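PDB 2OBM: EscN from Escherichia coli O127:H6, which is probably a component of a type III secretion system, with a P-loop nucleotide-binding domain of the ATP synthase alpha/beta family. Local coordinates for residues T147-A152 and V162-D167. The protein carries 1 engineered substitution. Numbering follows the deposited sequence.
Sequences TATTIA and VLLMMD
A152 and V162 bring the two backbones to 6.3 Å between CA atoms, where helix 147-152 runs antiparallel to strand 162-167 at 175° with the segment axes 9.0 Å apart. No hydrogen bond crosses; the contact is buried apolar packing. A148 and A152, one helical turn apart, both turn their methyls to the strand, and their small size lets the helix lie close over it. The branched valine V162 suits an extended strand and lies alongside A152, CG1 3.8 Å from A152 CB and CG2 3.8 Å from A152 O. L164 reaches A148 and T149 with its two methyls, while its CB lies near the A152 methyl. With CG anti to the backbone N (chi1 171°), its isobutyl group extends to the helix: CD1 lies 3.8 Å from A148 O and 4.0 Å from A148 CB, CD2 3.9 Å from T149 OG1. CD2 is a methyl, so that approach is van der Waals; the hydroxyl hydrogen-bonds to A145 O one turn earlier, which lets a threonine sit in an apolar interface. M166 is extended as far as SD, and the bend at its last torsion (chi3 -55°) brings CE to 4.3 Å from T149 OG1. This is the second half of a beta-alpha-beta crossover, helix 138-156 joining strand 127-132 to the parallel strand 161-167 in the P-loop NTPase core. The latter lies between strands 99-105 and 214-222, whose V101, A103 and I215 extend the floor under the alanines, while M165 on the other face meets helix 84-94 and D167 forms a salt bridge with K84 of the probable Walker A motif.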
loop_
_atom_site.group_PDB
_atom_site.type_symbol
_atom_site.label_atom_id
_atom_site.label_comp_id
_atom_site.label_asym_id
_atom_site.label_seq_id
_atom_site.Cartn_x
_atom_site.Cartn_y
_atom_site.Cartn_z
ATOM N N THR A 147 -14.604 -9.741 1.024
ATOM C CA THR A 147 -14.088 -11.088 1.155
ATOM C C THR A 147 -12.685 -11.031 1.701
ATOM O O THR A 147 -12.355 -11.756 2.630
ATOM C CB THR A 147 -14.097 -11.821 -0.211
ATOM O OG1 THR A 147 -15.446 -12.099 -0.585
ATOM C CG2 THR A 147 -13.302 -13.135 -0.179
ATOM N N ALA A 148 -11.862 -10.165 1.117
ATOM C CA ALA A 148 -10.462 -10.012 1.521
ATOM C C ALA A 148 -10.309 -9.519 2.953
ATOM O O ALA A 148 -9.461 -10.002 3.701
ATOM C CB ALA A 148 -9.722 -9.066 0.556
ATOM N N THR A 149 -11.103 -8.519 3.316
ATOM C CA THR A 149 -11.104 -7.978 4.679
ATOM C C THR A 149 -11.582 -9.012 5.715
ATOM O O THR A 149 -11.019 -9.124 6.796
ATOM C CB THR A 149 -12.029 -6.731 4.752
ATOM O OG1 THR A 149 -11.669 -5.822 3.705
ATOM C CG2 THR A 149 -11.932 -6.030 6.127
ATOM N N THR A 150 -12.627 -9.759 5.382
ATOM C CA THR A 150 -13.116 -10.857 6.259
ATOM C C THR A 150 -12.052 -11.931 6.473
ATOM O O THR A 150 -11.851 -12.414 7.582
ATOM C CB THR A 150 -14.380 -11.513 5.682
ATOM O OG1 THR A 150 -15.419 -10.535 5.598
ATOM C CG2 THR A 150 -14.867 -12.657 6.563
ATOM N N ILE A 151 -11.355 -12.296 5.401
ATOM C CA ILE A 151 -10.294 -13.280 5.497
ATOM C C ILE A 151 -9.133 -12.782 6.344
ATOM O O ILE A 151 -8.540 -13.556 7.107
ATOM C CB ILE A 151 -9.830 -13.742 4.105
ATOM C CG1 ILE A 151 -10.938 -14.567 3.460
ATOM C CG2 ILE A 151 -8.545 -14.562 4.202
ATOM C CD1 ILE A 151 -10.724 -14.853 2.020
ATOM N N ALA A 152 -8.811 -11.495 6.230
ATOM C CA ALA A 152 -7.804 -10.877 7.092
ATOM C C ALA A 152 -8.254 -10.893 8.550
ATOM O O ALA A 152 -7.467 -11.167 9.439
ATOM C CB ALA A 152 -7.513 -9.440 6.643
ATOM N N VAL A 162 -1.436 -9.464 10.290
ATOM C CA VAL A 162 -1.883 -9.577 8.909
ATOM C C VAL A 162 -1.645 -8.294 8.112
ATOM O O VAL A 162 -1.844 -7.199 8.611
ATOM C CB VAL A 162 -3.394 -9.949 8.861
ATOM C CG1 VAL A 162 -3.876 -10.117 7.418
ATOM C CG2 VAL A 162 -3.636 -11.232 9.682
ATOM N N LEU A 163 -1.187 -8.438 6.879
ATOM C CA LEU A 163 -1.145 -7.310 5.984
ATOM C C LEU A 163 -2.259 -7.498 4.961
ATOM O O LEU A 163 -2.290 -8.494 4.244
ATOM C CB LEU A 163 0.239 -7.172 5.310
ATOM C CG LEU A 163 0.338 -6.188 4.139
ATOM C CD1 LEU A 163 0.099 -4.736 4.572
ATOM C CD2 LEU A 163 1.686 -6.326 3.405
ATOM N N LEU A 164 -3.188 -6.551 4.937
ATOM C CA LEU A 164 -4.238 -6.518 3.935
ATOM C C LEU A 164 -3.818 -5.546 2.838
ATOM O O LEU A 164 -3.556 -4.386 3.109
ATOM C CB LEU A 164 -5.558 -6.071 4.568
ATOM C CG LEU A 164 -6.785 -5.761 3.704
ATOM C CD1 LEU A 164 -7.274 -6.987 2.904
ATOM C CD2 LEU A 164 -7.895 -5.244 4.612
ATOM N N MET A 165 -3.746 -6.032 1.602
ATOM C CA MET A 165 -3.319 -5.199 0.494
ATOM C C MET A 165 -4.398 -5.163 -0.583
ATOM O O MET A 165 -4.690 -6.163 -1.216
ATOM C CB MET A 165 -1.981 -5.693 -0.077
ATOM C CG MET A 165 -1.497 -4.900 -1.297
ATOM S SD MET A 165 0.193 -5.324 -1.810
ATOM C CE MET A 165 1.123 -4.690 -0.419
ATOM N N MET A 166 -4.986 -4.001 -0.800
ATOM C CA MET A 166 -6.075 -3.902 -1.753
ATOM C C MET A 166 -5.701 -3.022 -2.956
ATOM O O MET A 166 -5.598 -1.797 -2.844
ATOM C CB MET A 166 -7.340 -3.398 -1.071
ATOM C CG MET A 166 -8.549 -3.261 -2.013
ATOM S SD MET A 166 -9.968 -2.584 -1.136
ATOM C CE MET A 166 -10.095 -3.744 0.229
ATOM N N ASP A 167 -5.510 -3.678 -4.095
ATOM C CA ASP A 167 -5.177 -3.040 -5.350
ATOM C C ASP A 167 -6.314 -3.277 -6.360
ATOM O O ASP A 167 -6.285 -4.279 -7.077
ATOM C CB ASP A 167 -3.869 -3.656 -5.870
ATOM C CG ASP A 167 -3.252 -2.870 -7.013
ATOM O OD1 ASP A 167 -3.517 -1.654 -7.136
ATOM O OD2 ASP A 167 -2.492 -3.482 -7.787
#